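Local coordinates for transferrin binding protein B (Actinobacillus suis, PDB 3PQU), which probably binds host transferrin as a lipoprotein of the bacterial outer membrane, serving iron acquisition, at residues Thr261-Ile266 with Lys278-Lys283; Val227-Phe233 with Gly244-Asn249; Phe237-Thr243 with Glu267-Thr271. All coordinates share one frame; numbering follows the deposited sequence.

In the fold
All three contacts lie in one curled antiparallel sheet, part of a transferrin-binding protein beta barrel, and each is made by strands that follow one another in the chain. Contact 2 comes first: Val227-Phe233 meets Gly244-Asn249, closing the hairpin of strands 229-236 and 241-249. Contact 3 opens within that hairpin, at the turn beginning at Phe237, and ends at Glu267-Thr271 on strand 260-271, so contacts 2 and 3 cross. Contact 1 opens at Thr261, after contact 2 has closed, and crosses contact 3 before ending on Lys278-Lys283. Together they tie four consecutive strands edge to edge; Ile266 N to Gly244 O, probably a hydrogen bond, links contacts 1 and 2.

Contact 1 of 3, residues Thr261-Ile266 with Lys278-Lys283; sequences TKRYSI and KAKAEK
The ring of Tyr264 reaches obliquely across to two alanines of the neighbouring strand, with CD1 3.8 Å from Ala279 CB and CE1 4.1 Å from Ala281 CB. Its CG lies opposite the carbonyl carbon (chi1 -80°), which lays the ring beside the backbone of 279-281 on the face it shares with Ile266. Phe311 meets the ring edge-to-face, and the hydroxyl is bonded to Thr290 O. Between the non-hydrogen-bonded pairs Tyr264-Ala281 and Ile266-Ala279, Ser265 and Lys280 form the antiparallel hydrogen-bonded pair: Lys280 N gives an almost straight bond to Ser265 O (2.8 Å, 179°), and Ser265 N returns one to Lys280 O at 3.0 Å. Farther along, a classic beta bulge sets Arg263 and Tyr264 both against Leu246 of the strand on the other edge. Arg263 O takes Glu282 N at 2.9 Å, from above its carbonyl plane, and also accepts from a water that is weakly bonded to Lys283 N. On the opposite face from Tyr264, Ser265 OG donates to Glu282 OE2 over 2.7 Å, reaching the oxygen from above the carboxylate plane. The chains of Lys262 and Glu282 run side by side here, CD to CG 3.8 Å. Two bonds, one to its backbone N and one to its carboxylate, therefore hold Glu282 where regular pairing has stopped; the Lys262 charge, near but not paired with it, may be mildly favourable.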
loop_
_atom_site.group_PDB
_atom_site.type_symbol
_atom_site.label_atom_id
_atom_site.label_comp_id
_atom_site.label_asym_id
_atom_site.label_seq_id
_atom_site.Cartn_x
_atom_site.Cartn_y
_atom_site.Cartn_z
ATOM N N THR A 261 12.942 6.264 -27.993
ATOM C CA THR A 261 11.626 6.824 -28.283
ATOM C C THR A 261 10.732 6.879 -27.062
ATOM O O THR A 261 10.693 5.947 -26.271
ATOM C CB THR A 261 10.904 6.091 -29.441
ATOM O OG1 THR A 261 10.860 4.690 -29.168
ATOM C CG2 THR A 261 11.631 6.320 -30.756
ATOM N N LYS A 262 10.025 7.993 -26.901
ATOM C CA LYS A 262 9.052 8.100 -25.832
ATOM C C LYS A 262 7.771 7.391 -26.267
ATOM O O LYS A 262 7.178 7.737 -27.284
ATOM C CB LYS A 262 8.760 9.561 -25.476
ATOM C CG LYS A 262 7.824 9.686 -24.274
ATOM C CD LYS A 262 7.353 11.125 -24.048
ATOM C CE LYS A 262 8.519 12.062 -23.843
ATOM N NZ LYS A 262 8.074 13.441 -23.433
ATOM N N ARG A 263 7.360 6.394 -25.488
ATOM C CA ARG A 263 6.143 5.629 -25.758
ATOM C C ARG A 263 4.916 6.218 -25.043
ATOM O O ARG A 263 3.797 6.126 -25.542
ATOM C CB ARG A 263 6.311 4.186 -25.284
ATOM C CG ARG A 263 7.286 3.366 -26.085
ATOM C CD ARG A 263 6.674 2.985 -27.414
ATOM N NE ARG A 263 7.079 1.645 -27.825
ATOM C CZ ARG A 263 6.979 1.188 -29.066
ATOM N NH1 ARG A 263 6.495 1.970 -30.022
ATOM N NH2 ARG A 263 7.381 -0.040 -29.355
ATOM N N TYR A 264 5.123 6.798 -23.863
ATOM C CA TYR A 264 3.996 7.297 -23.058
ATOM C C TYR A 264 4.333 8.547 -22.258
ATOM O O TYR A 264 5.478 8.724 -21.819
ATOM C CB TYR A 264 3.548 6.230 -22.061
ATOM C CG TYR A 264 2.671 5.142 -22.608
ATOM C CD1 TYR A 264 1.311 5.368 -22.850
ATOM C CD2 TYR A 264 3.188 3.871 -22.856
ATOM C CE1 TYR A 264 0.506 4.355 -23.360
ATOM C CE2 TYR A 264 2.408 2.872 -23.342
ATOM C CZ TYR A 264 1.062 3.106 -23.591
ATOM O OH TYR A 264 0.294 2.079 -24.067
ATOM N N SER A 265 3.326 9.398 -22.073
ATOM C CA SER A 265 3.353 10.473 -21.072
ATOM C C SER A 265 2.375 10.092 -19.973
ATOM O O SER A 265 1.321 9.522 -20.236
ATOM C CB SER A 265 2.898 11.846 -21.649
ATOM O OG SER A 265 3.784 12.331 -22.644
ATOM N N ILE A 266 2.668 10.468 -18.743
ATOM C CA ILE A 266 1.796 10.055 -17.655
ATOM C C ILE A 266 1.349 11.262 -16.843
ATOM O O ILE A 266 2.114 12.207 -16.652
ATOM C CB ILE A 266 2.534 9.037 -16.755
ATOM C CG1 ILE A 266 2.644 7.691 -17.481
ATOM C CG2 ILE A 266 1.847 8.908 -15.414
ATOM C CD1 ILE A 266 3.380 6.645 -16.702
ATOM N N LYS A 278 -3.763 8.663 -15.863
ATOM C CA LYS A 278 -3.867 8.188 -17.234
ATOM C C LYS A 278 -2.490 8.035 -17.828
ATOM O O LYS A 278 -1.552 8.708 -17.407
ATOM C CB LYS A 278 -4.605 9.235 -18.080
ATOM C CG LYS A 278 -5.957 9.692 -17.518
ATOM C CD LYS A 278 -6.513 10.821 -18.389
ATOM C CE LYS A 278 -7.860 11.310 -17.867
ATOM N NZ LYS A 278 -8.833 10.194 -17.775
ATOM N N ALA A 279 -2.387 7.183 -18.847
ATOM C CA ALA A 279 -1.180 7.092 -19.651
ATOM C C ALA A 279 -1.572 7.503 -21.059
ATOM O O ALA A 279 -2.509 6.952 -21.618
ATOM C CB ALA A 279 -0.643 5.663 -19.640
ATOM N N LYS A 280 -0.838 8.445 -21.637
ATOM C CA LYS A 280 -1.133 8.922 -22.978
ATOM C C LYS A 280 -0.113 8.387 -23.980
ATOM O O LYS A 280 1.077 8.663 -23.865
ATOM C CB LYS A 280 -1.123 10.459 -23.003
ATOM C CG LYS A 280 -2.451 11.089 -23.398
ATOM C CD LYS A 280 -3.483 10.952 -22.282
ATOM C CE LYS A 280 -4.849 11.489 -22.697
ATOM N NZ LYS A 280 -5.840 11.347 -21.595
ATOM N N ALA A 281 -0.587 7.634 -24.965
ATOM C CA ALA A 281 0.280 7.099 -26.001
ATOM C C ALA A 281 0.914 8.220 -26.786
ATOM O O ALA A 281 0.214 9.124 -27.265
ATOM C CB ALA A 281 -0.512 6.189 -26.938
ATOM N N GLU A 282 2.226 8.151 -26.963
ATOM C CA GLU A 282 2.924 9.229 -27.657
ATOM C C GLU A 282 3.134 8.994 -29.145
ATOM O O GLU A 282 3.561 9.888 -29.852
ATOM C CB GLU A 282 4.249 9.546 -26.966
ATOM C CG GLU A 282 4.063 10.313 -25.675
ATOM C CD GLU A 282 3.444 11.676 -25.922
ATOM O OE1 GLU A 282 3.710 12.255 -26.995
ATOM O OE2 GLU A 282 2.685 12.158 -25.055
ATOM N N LYS A 283 2.829 7.800 -29.630
ATOM C CA LYS A 283 3.027 7.522 -31.050
ATOM C C LYS A 283 1.723 7.072 -31.702
ATOM O O LYS A 283 1.153 6.063 -31.320
ATOM C CB LYS A 283 4.083 6.440 -31.227
ATOM C CG LYS A 283 4.782 6.472 -32.569
ATOM C CD LYS A 283 5.842 7.566 -32.589
ATOM C CE LYS A 283 6.842 7.396 -31.447
ATOM N NZ LYS A 283 7.696 6.183 -31.613
HETATM O O HOH W 1 2.463 4.954 -27.918
#

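Contact 2 of 3, residues Val227-Phe233 with Gly244-Asn249; sequences VAHSSEF and GSLYRN
From Phe233 opposite Gly244 to His229 opposite Arg248, the two strands run antiparallel in regular register, their axes 171° apart. Glu232 and Ser245 form one hydrogen-bonded pair, with Ser245 N to Glu232 O at 2.8 Å. Ser230 and Tyr247 form the next; its two bonds are uneven, since Tyr247 N reaches Ser230 O at 2.9 Å whereas Ser230 N lies 3.2 Å from Tyr247 O and approaches it less directly. The backbones come nearest at Phe233 and Gly244, where CD1 of the Phe233 ring rests 3.9 Å from Gly244 CA, directly against the bare backbone. This is a beta hairpin in the wall of a transferrin-binding protein barrel: Phe233, Ser231, Leu246 and His229 share one face, on which Leu246 CD2 packs 3.6 Å from Ser231 CB and Phe233 also meets Phe322. Ser231 OG is bonded to Thr175 O; Asp207 OD2 is hydrogen-bonded to His229 NE2, and Asp207 OD1 makes a salt bridge with Arg248 NE. At the far end Asn249 turns its amide back over the first strand. ND2 donates in the plane of its own amide to Ser230 OG (3.0 Å, 168°), whose chi1 of 62° places the hydroxyl between backbone N and carbonyl carbon, facing the asparagine. Asn249 ND2 also binds Ala228 O at 2.9 Å, a more bent bond made from above the carbonyl plane, while Asn249 N meets that oxygen nearly end-on, also at 2.9 Å.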
loop_
_atom_site.group_PDB
_atom_site.type_symbol
_atom_site.label_atom_id
_atom_site.label_comp_id
_atom_site.label_asym_id
_atom_site.label_seq_id
_atom_site.Cartn_x
_atom_site.Cartn_y
_atom_site.Cartn_z
ATOM N N VAL A 227 19.070 2.346 -21.173
ATOM C CA VAL A 227 18.939 0.893 -21.058
ATOM C C VAL A 227 17.462 0.439 -21.107
ATOM O O VAL A 227 16.593 1.019 -20.436
ATOM C CB VAL A 227 19.594 0.375 -19.751
ATOM C CG1 VAL A 227 19.342 -1.129 -19.591
ATOM C CG2 VAL A 227 21.102 0.655 -19.745
ATOM N N ALA A 228 17.188 -0.589 -21.909
ATOM C CA ALA A 228 15.870 -1.224 -21.960
ATOM C C ALA A 228 14.715 -0.227 -21.914
ATOM O O ALA A 228 14.628 0.668 -22.740
ATOM C CB ALA A 228 15.715 -2.269 -20.831
ATOM N N HIS A 229 13.821 -0.414 -20.945
ATOM C CA HIS A 229 12.642 0.430 -20.821
ATOM C C HIS A 229 12.753 1.297 -19.569
ATOM O O HIS A 229 12.619 0.817 -18.429
ATOM C CB HIS A 229 11.366 -0.420 -20.791
ATOM C CG HIS A 229 11.274 -1.387 -21.931
ATOM N ND1 HIS A 229 11.712 -2.694 -21.839
ATOM C CD2 HIS A 229 10.822 -1.227 -23.198
ATOM C CE1 HIS A 229 11.533 -3.298 -23.004
ATOM N NE2 HIS A 229 11.001 -2.428 -23.846
ATOM N N SER A 230 12.995 2.583 -19.789
ATOM C CA SER A 230 13.275 3.487 -18.681
ATOM C C SER A 230 12.087 4.398 -18.402
ATOM O O SER A 230 11.280 4.709 -19.288
ATOM C CB SER A 230 14.545 4.310 -18.967
ATOM O OG SER A 230 14.363 5.108 -20.124
ATOM N N SER A 231 11.977 4.824 -17.149
ATOM C CA SER A 231 10.889 5.694 -16.751
ATOM C C SER A 231 11.446 6.896 -16.009
ATOM O O SER A 231 12.479 6.808 -15.335
ATOM C CB SER A 231 9.890 4.937 -15.866
ATOM O OG SER A 231 10.449 4.584 -14.614
ATOM N N GLU A 232 10.758 8.022 -16.127
ATOM C CA GLU A 232 11.093 9.177 -15.312
ATOM C C GLU A 232 9.822 9.891 -14.872
ATOM O O GLU A 232 8.884 10.043 -15.658
ATOM C CB GLU A 232 12.026 10.130 -16.060
ATOM C CG GLU A 232 12.545 11.245 -15.147
ATOM C CD GLU A 232 13.668 12.068 -15.767
ATOM O OE1 GLU A 232 14.399 11.545 -16.642
ATOM O OE2 GLU A 232 13.821 13.241 -15.361
ATOM N N PHE A 233 9.779 10.294 -13.605
ATOM C CA PHE A 233 8.633 11.039 -13.081
ATOM C C PHE A 233 9.026 12.339 -12.372
ATOM O O PHE A 233 10.075 12.418 -11.729
ATOM C CB PHE A 233 7.828 10.174 -12.116
ATOM C CG PHE A 233 7.365 8.874 -12.708
ATOM C CD1 PHE A 233 6.109 8.773 -13.280
ATOM C CD2 PHE A 233 8.190 7.751 -12.694
ATOM C CE1 PHE A 233 5.663 7.569 -13.833
ATOM C CE2 PHE A 233 7.760 6.550 -13.241
ATOM C CZ PHE A 233 6.486 6.458 -13.816
ATOM N N GLY A 244 5.012 12.167 -15.896
ATOM C CA GLY A 244 6.138 11.307 -16.194
ATOM C C GLY A 244 6.197 10.887 -17.643
ATOM O O GLY A 244 5.319 11.222 -18.444
ATOM N N SER A 245 7.228 10.119 -17.962
ATOM C CA SER A 245 7.499 9.687 -19.326
ATOM C C SER A 245 8.021 8.254 -19.311
ATOM O O SER A 245 8.795 7.881 -18.428
ATOM C CB SER A 245 8.568 10.614 -19.936
ATOM O OG SER A 245 8.045 11.908 -20.143
ATOM N N LEU A 246 7.623 7.458 -20.292
ATOM C CA LEU A 246 8.171 6.112 -20.431
ATOM C C LEU A 246 8.838 5.972 -21.783
ATOM O O LEU A 246 8.224 6.284 -22.810
ATOM C CB LEU A 246 7.065 5.052 -20.295
ATOM C CG LEU A 246 6.108 5.214 -19.101
ATOM C CD1 LEU A 246 5.049 4.108 -19.129
ATOM C CD2 LEU A 246 6.878 5.164 -17.802
ATOM N N TYR A 247 10.075 5.466 -21.777
ATOM C CA TYR A 247 10.920 5.428 -22.964
ATOM C C TYR A 247 11.316 4.011 -23.357
ATOM O O TYR A 247 11.477 3.142 -22.496
ATOM C CB TYR A 247 12.218 6.211 -22.712
ATOM C CG TYR A 247 12.025 7.678 -22.435
ATOM C CD1 TYR A 247 12.009 8.601 -23.480
ATOM C CD2 TYR A 247 11.897 8.152 -21.128
ATOM C CE1 TYR A 247 11.838 9.968 -23.236
ATOM C CE2 TYR A 247 11.739 9.513 -20.872
ATOM C CZ TYR A 247 11.712 10.412 -21.928
ATOM O OH TYR A 247 11.558 11.756 -21.677
ATOM N N ARG A 248 11.489 3.796 -24.658
ATOM C CA ARG A 248 12.079 2.564 -25.183
ATOM C C ARG A 248 13.466 2.906 -25.701
ATOM O O ARG A 248 13.635 3.792 -26.560
ATOM C CB ARG A 248 11.210 1.969 -26.309
ATOM C CG ARG A 248 11.754 0.672 -26.956
ATOM C CD ARG A 248 11.032 0.360 -28.280
ATOM N NE ARG A 248 11.393 -0.939 -28.851
ATOM C CZ ARG A 248 12.346 -1.117 -29.768
ATOM N NH1 ARG A 248 13.043 -0.086 -30.214
ATOM N NH2 ARG A 248 12.604 -2.327 -30.244
ATOM N N ASN A 249 14.468 2.220 -25.170
ATOM C CA ASN A 249 15.858 2.491 -25.548
ATOM C C ASN A 249 16.384 1.390 -26.457
ATOM O O ASN A 249 16.736 0.312 -25.984
ATOM C CB ASN A 249 16.712 2.611 -24.281
ATOM C CG ASN A 249 16.218 3.712 -23.372
ATOM O OD1 ASN A 249 16.322 4.886 -23.712
ATOM N ND2 ASN A 249 15.646 3.343 -22.232
#

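Contact 3 of 3, residues Phe237-Thr243 with Glu267-Thr271; sequences FDNKKLT and EADIT
A type I turn from Phe237 to Lys240, followed by a G1 beta bulge in which Lys240 and Lys241 both face Asp236, leads into strand 241-249 and brings Lys240 against Ile270. Lys240 has the positive phi (58°) expected at the first position of such a bulge, and its carbonyl oxygen accepts Ile270 N at 2.8 Å, from well above the carbonyl plane. Beyond it Leu242 and Ala268 exchange two backbone bonds, Leu242 N to Ala268 O and Ala268 N to Leu242 O, both 3.0 Å and both somewhat bent. On the buried face the isobutyl group of Leu242 lies against the methyl of Ala268, CG to CB 3.9 Å, with Phe275 of strand 274-281 touching both residues. Ile270 CD1 passes the Lys240-Lys241 peptide and comes within 4.1 Å of Phe237 CD1, meeting the ring at a slant; the Phe237 ring also meets that of Phe299. On the exposed face Lys241 and Asp269 stand side by side. The lysine chain runs out extended as far as CE and then bends at chi4 (-62°), bringing NZ to Asp269 OD1 at 2.8 Å on the syn side of the carboxylate. Lys241 CG passes 3.4 Å from Asp269 OD1. The pairing is thus two-sided, apolar packing beneath and a salt bridge above, the latter probably tempered by solvent because both residues are exposed.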
loop_
_atom_site.group_PDB
_atom_site.type_symbol
_atom_site.label_atom_id
_atom_site.label_comp_id
_atom_site.label_asym_id
_atom_site.label_seq_id
_atom_site.Cartn_x
_atom_site.Cartn_y
_atom_site.Cartn_z
ATOM N N PHE A 237 4.577 17.306 -4.982
ATOM C CA PHE A 237 3.904 16.863 -3.768
ATOM C C PHE A 237 3.016 17.960 -3.181
ATOM O O PHE A 237 1.916 17.686 -2.695
ATOM C CB PHE A 237 4.916 16.360 -2.729
ATOM C CG PHE A 237 5.467 14.978 -3.029
ATOM C CD1 PHE A 237 4.691 13.834 -2.816
ATOM C CD2 PHE A 237 6.766 14.821 -3.502
ATOM C CE1 PHE A 237 5.198 12.560 -3.092
ATOM C CE2 PHE A 237 7.290 13.558 -3.776
ATOM C CZ PHE A 237 6.499 12.415 -3.570
ATOM N N ASP A 238 3.482 19.202 -3.235
ATOM C CA ASP A 238 2.699 20.321 -2.699
ATOM C C ASP A 238 1.338 20.507 -3.397
ATOM O O ASP A 238 0.366 20.902 -2.759
ATOM C CB ASP A 238 3.519 21.618 -2.720
ATOM C CG ASP A 238 4.686 21.587 -1.740
ATOM O OD1 ASP A 238 4.801 20.606 -0.966
ATOM O OD2 ASP A 238 5.490 22.543 -1.745
ATOM N N ASN A 239 1.267 20.210 -4.694
ATOM C CA ASN A 239 0.006 20.303 -5.433
ATOM C C ASN A 239 -0.675 18.935 -5.650
ATOM O O ASN A 239 -1.682 18.828 -6.354
ATOM C CB ASN A 239 0.202 21.049 -6.762
ATOM C CG ASN A 239 0.385 22.553 -6.564
ATOM O OD1 ASN A 239 -0.298 23.167 -5.745
ATOM N ND2 ASN A 239 1.311 23.147 -7.309
ATOM N N LYS A 240 -0.122 17.895 -5.038
ATOM C CA LYS A 240 -0.725 16.566 -5.112
ATOM C C LYS A 240 -0.880 16.054 -6.544
ATOM O O LYS A 240 -1.913 15.462 -6.889
ATOM C CB LYS A 240 -2.107 16.591 -4.461
ATOM C CG LYS A 240 -2.105 16.945 -2.979
ATOM C CD LYS A 240 -1.264 15.960 -2.189
ATOM C CE LYS A 240 -1.401 16.172 -0.685
ATOM N NZ LYS A 240 -0.477 15.271 0.069
ATOM N N LYS A 241 0.126 16.285 -7.378
ATOM C CA LYS A 241 0.065 15.859 -8.783
ATOM C C LYS A 241 1.416 15.315 -9.201
ATOM O O LYS A 241 2.409 15.574 -8.543
ATOM C CB LYS A 241 -0.266 17.042 -9.707
ATOM C CG LYS A 241 -1.665 17.610 -9.593
ATOM C CD LYS A 241 -1.863 18.748 -10.593
ATOM C CE LYS A 241 -3.325 19.181 -10.666
ATOM N NZ LYS A 241 -4.229 18.086 -11.142
ATOM N N LEU A 242 1.454 14.611 -10.327
ATOM C CA LEU A 242 2.713 14.176 -10.893
ATOM C C LEU A 242 2.582 13.964 -12.389
ATOM O O LEU A 242 1.489 13.711 -12.903
ATOM C CB LEU A 242 3.165 12.860 -10.233
ATOM C CG LEU A 242 2.337 11.598 -10.508
ATOM C CD1 LEU A 242 2.694 10.952 -11.845
ATOM C CD2 LEU A 242 2.536 10.591 -9.373
ATOM N N THR A 243 3.712 14.024 -13.077
ATOM C CA THR A 243 3.756 13.685 -14.486
ATOM C C THR A 243 4.918 12.731 -14.700
ATOM O O THR A 243 5.731 12.510 -13.798
ATOM C CB THR A 243 3.981 14.930 -15.368
ATOM O OG1 THR A 243 5.256 15.507 -15.056
ATOM C CG2 THR A 243 2.864 15.973 -15.173
ATOM N N GLU A 267 0.094 11.261 -16.398
ATOM C CA GLU A 267 -0.343 12.290 -15.472
ATOM C C GLU A 267 -1.178 11.625 -14.395
ATOM O O GLU A 267 -1.894 10.651 -14.667
ATOM C CB GLU A 267 -1.109 13.429 -16.187
ATOM C CG GLU A 267 -2.388 12.995 -16.885
ATOM C CD GLU A 267 -3.139 14.164 -17.511
ATOM O OE1 GLU A 267 -2.504 15.211 -17.766
ATOM O OE2 GLU A 267 -4.361 14.034 -17.748
ATOM N N ALA A 268 -1.068 12.120 -13.163
ATOM C CA ALA A 268 -1.816 11.513 -12.066
ATOM C C ALA A 268 -1.996 12.475 -10.900
ATOM O O ALA A 268 -1.236 13.430 -10.748
ATOM C CB ALA A 268 -1.140 10.192 -11.606
ATOM N N ASP A 269 -3.034 12.234 -10.111
ATOM C CA ASP A 269 -3.300 13.008 -8.907
ATOM C C ASP A 269 -3.095 12.127 -7.679
ATOM O O ASP A 269 -3.445 10.941 -7.684
ATOM C CB ASP A 269 -4.741 13.543 -8.900
ATOM C CG ASP A 269 -5.015 14.510 -10.045
ATOM O OD1 ASP A 269 -4.196 15.424 -10.270
ATOM O OD2 ASP A 269 -6.054 14.351 -10.721
ATOM N N ILE A 270 -2.581 12.732 -6.616
ATOM C CA ILE A 270 -2.192 12.008 -5.410
ATOM C C ILE A 270 -3.266 12.076 -4.333
ATOM O O ILE A 270 -3.686 13.164 -3.937
ATOM C CB ILE A 270 -0.874 12.577 -4.820
ATOM C CG1 ILE A 270 0.298 12.337 -5.778
ATOM C CG2 ILE A 270 -0.576 11.962 -3.462
ATOM C CD1 ILE A 270 1.552 13.156 -5.434
ATOM N N THR A 271 -3.699 10.913 -3.854
ATOM C CA THR A 271 -4.609 10.826 -2.709
ATOM C C THR A 271 -4.004 9.854 -1.708
ATOM O O THR A 271 -3.602 8.754 -2.084
ATOM C CB THR A 271 -6.002 10.285 -3.108
ATOM O OG1 THR A 271 -6.570 11.097 -4.141
ATOM C CG2 THR A 271 -6.943 10.281 -1.907
#